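Local coordinates for protein chorismatase (Streptomyces hygroscopicus, PDB 4BPS) that hydrolyses chorismate to a dihydroxycyclohexadiene carboxylic acid and pyruvate, a step in the biosynthesis of the macrocyclic immunosuppressants FK506 and FK520, at residues Glu74-Gln79 / Arg136-Val141; Asp113-Leu118 / Arg156-Gly161; Ala165-Gly170 / Gly220-Val225; Val265-Met270 / Ala314-Ser319. One frame throughout, in Å; residues are numbered along the deposited sequence. Where two conformers were deposited one is given.

Contact 1 (Glu74-Gln79 / Arg136-Val141)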
loop_
_atom_site.group_PDB
_atom_site.type_symbol
_atom_site.label_atom_id
_atom_site.label_comp_id
_atom_site.label_asym_id
_atom_site.label_seq_id
_atom_site.Cartn_x
_atom_site.Cartn_y
_atom_site.Cartn_z
ATOM N N GLU A 74 -3.518 8.008 8.702
ATOM C CA GLU A 74 -4.272 7.009 7.955
ATOM C C GLU A 74 -4.745 5.963 8.965
ATOM O O GLU A 74 -3.926 5.274 9.571
ATOM C CB GLU A 74 -3.339 6.384 6.916
ATOM C CG GLU A 74 -3.852 5.154 6.199
ATOM C CD GLU A 74 -2.797 4.541 5.301
ATOM O OE1 GLU A 74 -1.942 5.290 4.757
ATOM O OE2 GLU A 74 -2.801 3.295 5.127
ATOM N N VAL A 75 -6.063 5.854 9.160
ATOM C CA VAL A 75 -6.628 4.986 10.185
ATOM C C VAL A 75 -7.399 3.850 9.514
ATOM O O VAL A 75 -8.306 4.101 8.720
ATOM C CB VAL A 75 -7.578 5.755 11.133
ATOM C CG1 VAL A 75 -7.992 4.856 12.286
ATOM C CG2 VAL A 75 -6.925 7.058 11.656
ATOM N N TRP A 76 -7.035 2.617 9.851
ATOM C CA TRP A 76 -7.750 1.438 9.376
ATOM C C TRP A 76 -8.744 0.987 10.436
ATOM O O TRP A 76 -8.459 1.010 11.645
ATOM C CB TRP A 76 -6.759 0.342 8.969
ATOM C CG TRP A 76 -6.167 0.719 7.663
ATOM C CD1 TRP A 76 -5.010 1.406 7.452
ATOM C CD2 TRP A 76 -6.792 0.558 6.391
ATOM N NE1 TRP A 76 -4.861 1.662 6.094
ATOM C CE2 TRP A 76 -5.954 1.151 5.430
ATOM C CE3 TRP A 76 -7.985 -0.037 5.971
ATOM C CZ2 TRP A 76 -6.267 1.152 4.068
ATOM C CZ3 TRP A 76 -8.288 -0.040 4.620
ATOM C CH2 TRP A 76 -7.437 0.548 3.687
ATOM N N HIS A 77 -9.905 0.580 9.952
ATOM C CA HIS A 77 -11.055 0.190 10.757
ATOM C C HIS A 77 -11.602 -1.144 10.266
ATOM O O HIS A 77 -11.427 -1.505 9.092
ATOM C CB HIS A 77 -12.190 1.197 10.551
ATOM C CG HIS A 77 -11.920 2.565 11.084
ATOM N ND1 HIS A 77 -12.519 3.029 12.233
ATOM C CD2 HIS A 77 -11.162 3.589 10.611
ATOM C CE1 HIS A 77 -12.135 4.281 12.450
ATOM N NE2 HIS A 77 -11.300 4.633 11.491
ATOM N N ALA A 78 -12.335 -1.835 11.131
ATOM C CA ALA A 78 -13.207 -2.910 10.649
ATOM C C ALA A 78 -14.390 -3.023 11.595
ATOM O O ALA A 78 -15.460 -2.514 11.296
ATOM C CB ALA A 78 -12.431 -4.235 10.522
ATOM N N GLN A 79 -14.188 -3.697 12.712
ATOM C CA GLN A 79 -15.127 -3.663 13.823
ATOM C C GLN A 79 -14.283 -3.825 15.075
ATOM O O GLN A 79 -13.054 -3.890 14.982
ATOM C CB GLN A 79 -16.213 -4.726 13.688
ATOM C CG GLN A 79 -15.754 -6.148 13.748
ATOM C CD GLN A 79 -16.817 -7.107 13.179
ATOM O OE1 GLN A 79 -16.667 -7.600 12.052
ATOM N NE2 GLN A 79 -17.849 -7.410 13.961
ATOM N N ARG A 136 -3.763 -6.554 1.332
ATOM C CA ARG A 136 -3.172 -5.282 0.944
ATOM C C ARG A 136 -1.844 -5.174 1.665
ATOM O O ARG A 136 -1.783 -5.509 2.859
ATOM C CB ARG A 136 -4.076 -4.104 1.340
ATOM C CG ARG A 136 -4.241 -3.036 0.300
ATOM C CD ARG A 136 -2.955 -2.292 -0.069
ATOM N NE ARG A 136 -3.214 -1.155 -0.956
ATOM C CZ ARG A 136 -2.238 -0.383 -1.404
ATOM N NH1 ARG A 136 -2.509 0.655 -2.181
ATOM N NH2 ARG A 136 -0.993 -0.668 -1.086
ATOM N N THR A 137 -0.787 -4.732 0.996
ATOM C CA THR A 137 0.468 -4.449 1.654
ATOM C C THR A 137 0.944 -3.054 1.269
ATOM O O THR A 137 0.630 -2.550 0.187
ATOM C CB THR A 137 1.577 -5.470 1.274
ATOM O OG1 THR A 137 1.856 -5.384 -0.127
ATOM C CG2 THR A 137 1.189 -6.882 1.659
ATOM N N TRP A 138 1.736 -2.447 2.160
ATOM C CA TRP A 138 2.406 -1.185 1.851
ATOM C C TRP A 138 3.847 -1.301 2.323
ATOM O O TRP A 138 4.115 -1.852 3.394
ATOM C CB TRP A 138 1.782 -0.008 2.580
ATOM C CG TRP A 138 0.379 0.386 2.195
ATOM C CD1 TRP A 138 0.024 1.434 1.400
ATOM C CD2 TRP A 138 -0.861 -0.225 2.648
ATOM N NE1 TRP A 138 -1.352 1.531 1.338
ATOM C CE2 TRP A 138 -1.916 0.523 2.078
ATOM C CE3 TRP A 138 -1.175 -1.304 3.482
ATOM C CZ2 TRP A 138 -3.267 0.232 2.320
ATOM C CZ3 TRP A 138 -2.513 -1.592 3.719
ATOM C CH2 TRP A 138 -3.542 -0.820 3.145
ATOM N N ASN A 139 4.747 -0.718 1.542
ATOM C CA ASN A 139 6.176 -0.679 1.852
ATOM C C ASN A 139 6.646 0.760 1.701
ATOM O O ASN A 139 6.623 1.317 0.600
ATOM C CB ASN A 139 6.976 -1.576 0.895
ATOM C CG ASN A 139 6.401 -2.973 0.799
ATOM O OD1 ASN A 139 6.666 -3.808 1.654
ATOM N ND2 ASN A 139 5.584 -3.227 -0.238
ATOM N N TYR A 140 7.054 1.341 2.830
ATOM C CA TYR A 140 7.569 2.722 2.877
ATOM C C TYR A 140 9.080 2.581 3.041
ATOM O O TYR A 140 9.552 2.169 4.105
ATOM C CB TYR A 140 6.930 3.495 4.021
ATOM C CG TYR A 140 5.409 3.565 3.897
ATOM C CD1 TYR A 140 4.821 4.419 2.968
ATOM C CD2 TYR A 140 4.569 2.775 4.672
ATOM C CE1 TYR A 140 3.458 4.507 2.830
ATOM C CE2 TYR A 140 3.190 2.849 4.548
ATOM C CZ TYR A 140 2.633 3.721 3.626
ATOM O OH TYR A 140 1.287 3.850 3.452
ATOM N N VAL A 141 9.816 2.874 1.962
ATOM C CA VAL A 141 11.216 2.472 1.806
ATOM C C VAL A 141 12.092 3.713 1.842
ATOM O O VAL A 141 12.137 4.466 0.872
ATOM C CB VAL A 141 11.397 1.693 0.477
ATOM C CG1 VAL A 141 12.867 1.269 0.285
ATOM C CG2 VAL A 141 10.477 0.463 0.415
HETATM O O HOH W 1 -0.311 2.225 4.834
#

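Contact 2 (Asp113-Leu118 / Arg156-Gly161)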
loop_
_atom_site.group_PDB
_atom_site.type_symbol
_atom_site.label_atom_id
_atom_site.label_comp_id
_atom_site.label_asym_id
_atom_site.label_seq_id
_atom_site.Cartn_x
_atom_site.Cartn_y
_atom_site.Cartn_z
ATOM N N ASP A 113 18.435 -8.915 3.292
ATOM C CA ASP A 113 18.304 -9.939 4.317
ATOM C C ASP A 113 17.253 -9.531 5.361
ATOM O O ASP A 113 16.424 -10.340 5.786
ATOM C CB ASP A 113 19.649 -10.194 4.986
ATOM C CG ASP A 113 20.684 -10.743 4.020
ATOM O OD1 ASP A 113 20.329 -11.537 3.120
ATOM O OD2 ASP A 113 21.868 -10.401 4.164
ATOM N N ALA A 114 17.265 -8.273 5.767
ATOM C CA ALA A 114 16.308 -7.796 6.764
ATOM C C ALA A 114 14.878 -7.792 6.220
ATOM O O ALA A 114 13.930 -8.066 6.964
ATOM C CB ALA A 114 16.693 -6.400 7.211
ATOM N N THR A 115 14.734 -7.502 4.930
ATOM C CA THR A 115 13.417 -7.492 4.290
ATOM C C THR A 115 12.889 -8.925 4.163
ATOM O O THR A 115 11.697 -9.183 4.374
ATOM C CB THR A 115 13.483 -6.823 2.917
ATOM O OG1 THR A 115 13.873 -5.456 3.083
ATOM C CG2 THR A 115 12.143 -6.844 2.203
ATOM N N ALA A 116 13.761 -9.863 3.812
ATOM C CA ALA A 116 13.347 -11.254 3.722
ATOM C C ALA A 116 12.885 -11.745 5.093
ATOM O O ALA A 116 11.894 -12.478 5.212
ATOM C CB ALA A 116 14.474 -12.141 3.188
ATOM N N ALA A 117 13.598 -11.339 6.149
ATOM C CA ALA A 117 13.223 -11.746 7.498
ATOM C C ALA A 117 11.881 -11.119 7.920
ATOM O O ALA A 117 11.036 -11.780 8.512
ATOM C CB ALA A 117 14.325 -11.403 8.488
ATOM N N LEU A 118 11.692 -9.845 7.597
ATOM C CA LEU A 118 10.469 -9.143 7.918
ATOM C C LEU A 118 9.289 -9.812 7.220
ATOM O O LEU A 118 8.280 -10.130 7.860
ATOM C CB LEU A 118 10.644 -7.675 7.493
ATOM C CG LEU A 118 9.463 -6.754 7.753
ATOM C CD1 LEU A 118 9.933 -5.306 7.924
ATOM C CD2 LEU A 118 8.446 -6.849 6.617
ATOM N N ARG A 156 15.745 -2.101 -5.502
ATOM C CA ARG A 156 16.107 -3.410 -6.035
ATOM C C ARG A 156 16.516 -4.358 -4.901
ATOM O O ARG A 156 16.158 -5.544 -4.912
ATOM C CB ARG A 156 17.203 -3.281 -7.076
ATOM C CG ARG A 156 16.753 -2.484 -8.280
ATOM C CD ARG A 156 17.927 -2.097 -9.177
ATOM N NE ARG A 156 17.488 -1.156 -10.212
ATOM C CZ ARG A 156 17.177 -1.498 -11.456
ATOM N NH1 ARG A 156 17.304 -2.759 -11.871
ATOM N NH2 ARG A 156 16.765 -0.574 -12.316
ATOM N N ASP A 157 17.245 -3.837 -3.921
ATOM C CA ASP A 157 17.654 -4.588 -2.728
ATOM C C ASP A 157 16.409 -5.053 -1.954
ATOM O O ASP A 157 16.277 -6.226 -1.571
ATOM C CB ASP A 157 18.514 -3.609 -1.918
ATOM C CG ASP A 157 19.211 -4.203 -0.700
ATOM O OD1 ASP A 157 19.499 -5.421 -0.642
ATOM O OD2 ASP A 157 19.518 -3.371 0.176
ATOM N N PHE A 158 15.457 -4.133 -1.764
ATOM C CA PHE A 158 14.165 -4.465 -1.167
ATOM C C PHE A 158 13.449 -5.567 -1.970
ATOM O O PHE A 158 12.920 -6.516 -1.389
ATOM C CB PHE A 158 13.318 -3.180 -1.089
ATOM C CG PHE A 158 11.842 -3.442 -0.967
ATOM C CD1 PHE A 158 11.287 -3.878 0.238
ATOM C CD2 PHE A 158 11.005 -3.292 -2.059
ATOM C CE1 PHE A 158 9.937 -4.171 0.341
ATOM C CE2 PHE A 158 9.646 -3.569 -1.950
ATOM C CZ PHE A 158 9.121 -4.020 -0.754
ATOM N N CYS A 159 13.415 -5.438 -3.301
ATOM C CA CYS A 159 12.744 -6.451 -4.106
ATOM C C CYS A 159 13.396 -7.821 -3.955
ATOM O O CYS A 159 12.691 -8.837 -3.972
ATOM C CB CYS A 159 12.719 -6.053 -5.589
ATOM S SG CYS A 159 11.455 -4.799 -6.010
ATOM N N VAL A 160 14.737 -7.875 -3.879
ATOM C CA VAL A 160 15.423 -9.144 -3.649
ATOM C C VAL A 160 14.907 -9.773 -2.346
ATOM O O VAL A 160 14.574 -10.967 -2.303
ATOM C CB VAL A 160 16.957 -8.950 -3.586
ATOM C CG1 VAL A 160 17.650 -10.205 -3.065
ATOM C CG2 VAL A 160 17.504 -8.570 -4.966
ATOM N N GLY A 161 14.868 -8.990 -1.271
ATOM C CA GLY A 161 14.423 -9.524 0.001
ATOM C C GLY A 161 12.981 -10.009 0.015
ATOM O O GLY A 161 12.667 -11.074 0.551
#

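Contact 3 (Ala165-Gly170 / Gly220-Val225)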
loop_
_atom_site.group_PDB
_atom_site.type_symbol
_atom_site.label_atom_id
_atom_site.label_comp_id
_atom_site.label_asym_id
_atom_site.label_seq_id
_atom_site.Cartn_x
_atom_site.Cartn_y
_atom_site.Cartn_z
ATOM N N ALA A 165 11.718 -13.944 0.558
ATOM C CA ALA A 165 10.746 -14.364 1.563
ATOM C C ALA A 165 9.630 -15.213 0.939
ATOM O O ALA A 165 9.161 -16.154 1.574
ATOM C CB ALA A 165 10.155 -13.187 2.296
ATOM N N LEU A 166 9.188 -14.881 -0.275
ATOM C CA LEU A 166 8.158 -15.717 -0.875
ATOM C C LEU A 166 8.685 -17.137 -1.059
ATOM O O LEU A 166 7.984 -18.110 -0.781
ATOM C CB LEU A 166 7.647 -15.174 -2.214
ATOM C CG LEU A 166 6.505 -14.145 -2.166
ATOM C CD1 LEU A 166 6.950 -12.766 -1.717
ATOM C CD2 LEU A 166 5.844 -14.049 -3.542
ATOM N N ASP A 167 9.921 -17.272 -1.521
ATOM C CA ASP A 167 10.483 -18.616 -1.654
ATOM C C ASP A 167 10.628 -19.324 -0.310
ATOM O O ASP A 167 10.383 -20.521 -0.206
ATOM C CB ASP A 167 11.851 -18.544 -2.325
ATOM C CG ASP A 167 11.769 -18.086 -3.758
ATOM O OD1 ASP A 167 10.679 -18.206 -4.368
ATOM O OD2 ASP A 167 12.796 -17.596 -4.276
ATOM N N GLU A 168 11.059 -18.595 0.711
ATOM C CA GLU A 168 11.205 -19.158 2.053
ATOM C C GLU A 168 9.890 -19.638 2.640
ATOM O O GLU A 168 9.877 -20.504 3.504
ATOM C CB GLU A 168 11.842 -18.105 2.966
ATOM C CG GLU A 168 13.311 -17.971 2.701
ATOM C CD GLU A 168 13.957 -16.714 3.273
ATOM O OE1 GLU A 168 13.236 -15.780 3.709
ATOM O OE2 GLU A 168 15.211 -16.690 3.312
ATOM N N GLY A 169 8.782 -19.069 2.162
ATOM C CA GLY A 169 7.475 -19.407 2.684
ATOM C C GLY A 169 6.680 -20.303 1.768
ATOM O O GLY A 169 5.561 -20.683 2.119
ATOM N N GLY A 170 7.231 -20.658 0.602
ATOM C CA GLY A 170 6.473 -21.424 -0.384
ATOM C C GLY A 170 5.255 -20.654 -0.886
ATOM O O GLY A 170 4.188 -21.233 -1.154
ATOM N N GLY A 220 15.692 -5.724 -12.316
ATOM C CA GLY A 220 16.080 -6.758 -11.364
ATOM C C GLY A 220 17.218 -6.359 -10.444
ATOM O O GLY A 220 17.530 -5.186 -10.262
ATOM N N PRO A 221 17.882 -7.351 -9.849
ATOM C CA PRO A 221 17.929 -8.760 -10.244
ATOM C C PRO A 221 16.714 -9.601 -9.860
ATOM O O PRO A 221 16.612 -10.711 -10.370
ATOM C CB PRO A 221 19.180 -9.274 -9.534
ATOM C CG PRO A 221 19.276 -8.452 -8.351
ATOM C CD PRO A 221 18.863 -7.062 -8.786
ATOM N N ARG A 222 15.825 -9.119 -9.004
ATOM C CA ARG A 222 14.577 -9.845 -8.744
ATOM C C ARG A 222 13.419 -8.895 -9.004
ATOM O O ARG A 222 13.431 -7.744 -8.567
ATOM C CB ARG A 222 14.487 -10.378 -7.302
ATOM C CG ARG A 222 15.543 -11.415 -6.908
ATOM C CD ARG A 222 15.384 -12.836 -7.513
ATOM N NE ARG A 222 14.065 -13.497 -7.414
ATOM C CZ ARG A 222 13.669 -14.378 -6.478
ATOM N NH1 ARG A 222 14.428 -14.720 -5.441
ATOM N NH2 ARG A 222 12.447 -14.910 -6.563
ATOM N N PRO A 223 12.386 -9.370 -9.703
ATOM C CA PRO A 223 11.274 -8.466 -10.029
ATOM C C PRO A 223 10.443 -8.133 -8.808
ATOM O O PRO A 223 10.427 -8.867 -7.802
ATOM C CB PRO A 223 10.440 -9.278 -11.029
ATOM C CG PRO A 223 10.732 -10.672 -10.688
ATOM C CD PRO A 223 12.180 -10.712 -10.260
ATOM N N PRO A 224 9.719 -7.016 -8.891
ATOM C CA PRO A 224 8.667 -6.767 -7.904
ATOM C C PRO A 224 7.589 -7.827 -7.995
ATOM O O PRO A 224 7.532 -8.581 -8.977
ATOM C CB PRO A 224 8.117 -5.381 -8.284
ATOM C CG PRO A 224 8.780 -4.993 -9.537
ATOM C CD PRO A 224 9.684 -6.071 -10.012
ATOM N N VAL A 225 6.746 -7.911 -6.966
ATOM C CA VAL A 225 5.607 -8.823 -6.989
ATOM C C VAL A 225 4.466 -8.164 -6.257
ATOM O O VAL A 225 4.646 -7.684 -5.141
ATOM C CB VAL A 225 5.971 -10.195 -6.379
ATOM C CG1 VAL A 225 6.543 -10.069 -4.946
ATOM C CG2 VAL A 225 4.786 -11.133 -6.391
#

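Contact 4 (Val265-Met270 / Ala314-Ser319)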
loop_
_atom_site.group_PDB
_atom_site.type_symbol
_atom_site.label_atom_id
_atom_site.label_comp_id
_atom_site.label_asym_id
_atom_site.label_seq_id
_atom_site.Cartn_x
_atom_site.Cartn_y
_atom_site.Cartn_z
ATOM N N VAL A 265 -1.950 9.180 -17.115
ATOM C CA VAL A 265 -1.874 7.754 -17.389
ATOM C C VAL A 265 -2.074 6.927 -16.116
ATOM O O VAL A 265 -2.698 5.870 -16.144
ATOM C CB VAL A 265 -0.560 7.386 -18.112
ATOM C CG1 VAL A 265 -0.387 5.872 -18.204
ATOM C CG2 VAL A 265 -0.575 8.005 -19.512
ATOM N N ALA A 266 -1.544 7.389 -14.980
ATOM C CA ALA A 266 -1.777 6.702 -13.713
ATOM C C ALA A 266 -3.274 6.622 -13.437
ATOM O O ALA A 266 -3.805 5.571 -13.063
ATOM C CB ALA A 266 -1.050 7.416 -12.577
ATOM N N LEU A 267 -3.977 7.744 -13.595
ATOM C CA LEU A 267 -5.421 7.764 -13.382
ATOM C C LEU A 267 -6.134 6.882 -14.414
ATOM O O LEU A 267 -7.093 6.199 -14.080
ATOM C CB LEU A 267 -5.918 9.202 -13.408
ATOM C CG LEU A 267 -5.504 10.039 -12.192
ATOM C CD1 LEU A 267 -5.754 11.533 -12.474
ATOM C CD2 LEU A 267 -6.249 9.595 -10.961
ATOM N N ASP A 268 -5.680 6.916 -15.676
ATOM C CA ASP A 268 -6.232 6.014 -16.687
ATOM C C ASP A 268 -6.057 4.555 -16.273
ATOM O O ASP A 268 -6.965 3.741 -16.460
ATOM C CB ASP A 268 -5.542 6.177 -18.047
ATOM C CG ASP A 268 -5.810 7.490 -18.736
ATOM O OD1 ASP A 268 -6.728 8.235 -18.350
ATOM O OD2 ASP A 268 -5.054 7.751 -19.711
ATOM N N ASN A 269 -4.879 4.210 -15.746
ATOM C CA ASN A 269 -4.631 2.834 -15.325
ATOM C C ASN A 269 -5.551 2.458 -14.164
ATOM O O ASN A 269 -6.122 1.351 -14.125
ATOM C CB ASN A 269 -3.176 2.661 -14.906
ATOM C CG ASN A 269 -2.243 2.422 -16.098
ATOM O OD1 ASN A 269 -2.629 1.785 -17.075
ATOM N ND2 ASN A 269 -0.983 2.853 -15.976
HETATM N N MSE A 270 -5.745 3.369 -13.210
HETATM C CA MSE A 270 -6.654 3.109 -12.109
HETATM C C MSE A 270 -8.075 2.880 -12.636
HETATM O O MSE A 270 -8.758 1.952 -12.197
HETATM C CB MSE A 270 -6.596 4.291 -11.137
HETATM C CG MSE A 270 -7.592 4.212 -10.003
HETATM SE SE MSE A 270 -7.382 5.646 -8.693
HETATM C CE MSE A 270 -5.972 4.860 -7.603
ATOM N N ALA A 314 -7.806 16.835 -9.240
ATOM C CA ALA A 314 -9.067 17.486 -8.920
ATOM C C ALA A 314 -10.007 17.540 -10.130
ATOM O O ALA A 314 -11.224 17.632 -9.966
ATOM C CB ALA A 314 -8.825 18.878 -8.390
ATOM N N ALA A 315 -9.467 17.497 -11.347
ATOM C CA ALA A 315 -10.307 17.501 -12.521
ATOM C C ALA A 315 -10.942 16.141 -12.792
ATOM O O ALA A 315 -11.869 16.059 -13.601
ATOM C CB ALA A 315 -9.489 17.936 -13.747
ATOM N N ARG A 316 -10.420 15.075 -12.175
ATOM C CA ARG A 316 -10.953 13.742 -12.446
ATOM C C ARG A 316 -11.549 13.034 -11.239
ATOM O O ARG A 316 -12.482 12.252 -11.408
ATOM C CB ARG A 316 -9.882 12.873 -13.099
ATOM C CG ARG A 316 -9.544 13.406 -14.519
ATOM C CD ARG A 316 -8.463 12.633 -15.244
ATOM N NE ARG A 316 -8.868 11.263 -15.540
ATOM C CZ ARG A 316 -8.080 10.385 -16.151
ATOM N NH1 ARG A 316 -6.825 10.727 -16.487
ATOM N NH2 ARG A 316 -8.514 9.153 -16.364
ATOM N N LEU A 317 -11.024 13.292 -10.035
ATOM C CA LEU A 317 -11.519 12.639 -8.827
ATOM C C LEU A 317 -12.780 13.334 -8.310
ATOM O O LEU A 317 -13.054 14.480 -8.663
ATOM C CB LEU A 317 -10.441 12.651 -7.733
ATOM C CG LEU A 317 -9.153 11.919 -8.105
ATOM C CD1 LEU A 317 -8.144 12.077 -6.987
ATOM C CD2 LEU A 317 -9.391 10.442 -8.453
ATOM N N SER A 318 -13.552 12.651 -7.476
ATOM C CA SER A 318 -14.737 13.281 -6.928
ATOM C C SER A 318 -14.347 14.392 -5.971
ATOM O O SER A 318 -13.374 14.245 -5.205
ATOM C CB SER A 318 -15.576 12.250 -6.195
ATOM O OG SER A 318 -16.656 12.886 -5.504
ATOM N N SER A 319 -15.138 15.466 -5.956
ATOM C CA SER A 319 -14.855 16.567 -5.040
ATOM C C SER A 319 -15.020 16.156 -3.576
ATOM O O SER A 319 -14.472 16.809 -2.678
ATOM C CB SER A 319 -15.758 17.760 -5.323
ATOM O OG SER A 319 -17.106 17.488 -4.984
#

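Contact 1 (Glu74-Gln79 / Arg136-Val141)
Trp76 and Trp138 reach for each other from opposite strands, and their benzo rims meet at 3.5 Å between Trp76 CZ2 and Trp138 CH2. The ring planes are inclined at 52°. Beside this pair, Glu74 OE2 takes the indole N-H of Trp76 on its anti lone pair, NE1 to OE2 2.8 Å and nearly straight at 168°. The same oxygen sits over one face of Trp138, 4.2 Å from CZ2, and accepts a bond from a water (2.7 Å, water O to Glu74 OE2). That water also binds Tyr140 OH in the plane of the phenol ring and bridges the two segments. An extended Glu74 chain, CG anti to the backbone N (chi1 170°), carries the carboxylate between the two sheets. Farther out, Lys297 pairs with Glu74 OE1 and with Tyr140 OH, His44 binds OE1, and Glu340 takes Trp138 NE1. On the opposite face of Trp138 lies Arg136 NH2, 3.3 Å from Trp138 NE1, turned there while bonding Thr137 O. The buried carboxylate is thus surrounded by donors and a lysine, which would be expected to keep it ionised between the sheet holding strand 72-77 and the sheet holding strand 133-142.

Contact 2 (Asp113-Leu118 / Arg156-Gly161)
Ala116 and Gly161 form the tight point between helices 112-129 and 154-169, where the axes of segments 113-118 and 156-161 approach to 7.6 Å at -40°. The CA atoms of the two residues are 4.2 Å apart, and Ala116 CA lies 3.2 Å from Gly161 O, a CA-H...O contact bent to 126° at the hydrogen. Ala116 CB rests against the same carbonyl, 3.4 Å from Gly161 O. Gly161 brings only backbone to this face, and Thr115 lies directly against it, with its CB 4.1 Å from Gly161 CA. The Thr115 methyl, left anti to the backbone N by chi1 of -63° for OG1, spans two residues of the partner: CG2 is 3.9 Å from Gly161 C and 3.7 Å from Phe158 CD1. The threonine and phenylalanine side chains cross at about a right angle. Thr115 OG1 instead turns back to Tyr111 O, just ahead of helix 112-129. On the inner side, Ile189 of the sheet touches both Thr115 and Phe158. The outer side is looser: Asp113 and Ala117 are exposed, their CB atoms directed away from helix 154-169, and Val160 touches the loop at Pro221 and Arg222. The Phe158 side chain comes within about 4 Å (nearest atoms) of the bound 3-(2-carboxyethyl)benzoic acid. Next to the ligand pocket, the seam therefore depends on backbone and methyl packing; no hydrogen bond joins the two segments directly, and the polar tie is at the helix start, where Asp157 OD2 accepts from Tyr111 N and OD1, weakly, from Ala112 N.

Contact 3 (Ala165-Gly170 / Gly220-Val225)
The guanidinium of Arg222, in one of its two modelled conformers, meets Asp167 edge-on: OD2 lies near its plane, 3.5 Å from NH1 and equally 3.5 Å from NH2, so one carboxylate oxygen faces both terminal nitrogens. Carboxylate and guanidinium planes are only 17° apart, and the side chains come from opposite directions. At this length the pair is a salt bridge without a hydrogen bond, possibly formed only part of the time, and both residues also touch a crystal neighbour. The Arg222 chain bends at chi2 (-73°) and chi3 (-50°), which turns the guanidinium toward Asp167; the side chain also touches Ala163 of the helix. Asp167 is exposed, whereas the second half of the contact is buried. There Leu166 CD2 and Val225 CG2 touch at 4.2 Å, an apolar pair whose leucine is also covered by Phe123, Ile171 and Met176, and whose valine leans on Pro173. The helix closes just beyond in a Schellman motif, with Gly170 leaving it at positive phi. The facing segment is an irregular, proline-rich loop: a cis peptide bond precedes Pro221, and Pro224 lies against Tyr155, Arg162 and Tyr215, all of the ligand pocket. Loop and last helical turns thus meet beside the pocket through two unlike contacts: a long ion pair at the surface adds little directional hold, while the apolar pair beneath it is buried.

Contact 4 (Val265-Met270 / Ala314-Ser319)
Arg316 meets Leu267 and Asp268 through a kink at chi3 (65°) in an otherwise extended chain, which lays its guanidinium along helix 259-274 of the C-terminal half of this YjgF-like fold. Asp268 points its CB away from the loop, yet chi1 of -68°, with CG beside the backbone N, swings OD1 round to meet the arginine. The bridge is one-oxygen and bifurcated: Arg316 NH2 donates to Asp268 OD1 at 2.8 Å, while Arg316 NH1 gives a weak bond to the same OD1 at 3.1 Å. The NH2 bond comes nearly along the C-O axis of OD1, and carboxylate and guanidinium planes stand 51° apart. Glu264, one turn earlier on the helix, pairs with NH1, so two acids of one helix share the charge. Leu267 lines one face of the guanidinium, its CB 3.6 Å from Arg316 NH1, and its CD1 packs on the arginine CD at 4.0 Å. Deeper in, Leu317 crosses Leu267 at about a right angle and rests on Leu296 of strand 296-300, so the loop after helix 306-314 is held to both helix and sheet. The apolar pair touches methyl to methyl, Leu267 CD2 to Leu317 CD2 at 4.1 Å.

In the fold
Contacts 1 and 2 are buried, contact 1 lying nearest the middle, its centre about 7 Å from the chain centre; contacts 3 and 4 are partly buried, with salt bridges at their rims. Strand 133-142 of contact 1 leads into helix 154-169, which serves contacts 2 and 3, and Asn139 CG packs on Phe158 CZ at 3.3 Å. Contacts 2 and 3 are further joined by Arg156 NH1, probably hydrogen-bonded to Gly220 O. Contact 4 stands on the opposite side of the chain's centre from contact 2. Chemistry follows place: a water-bridged polar cluster among indoles, close backbone packing between two helices, and salt bridges set beside apolar pairs, long in contact 3 and short in contact 4.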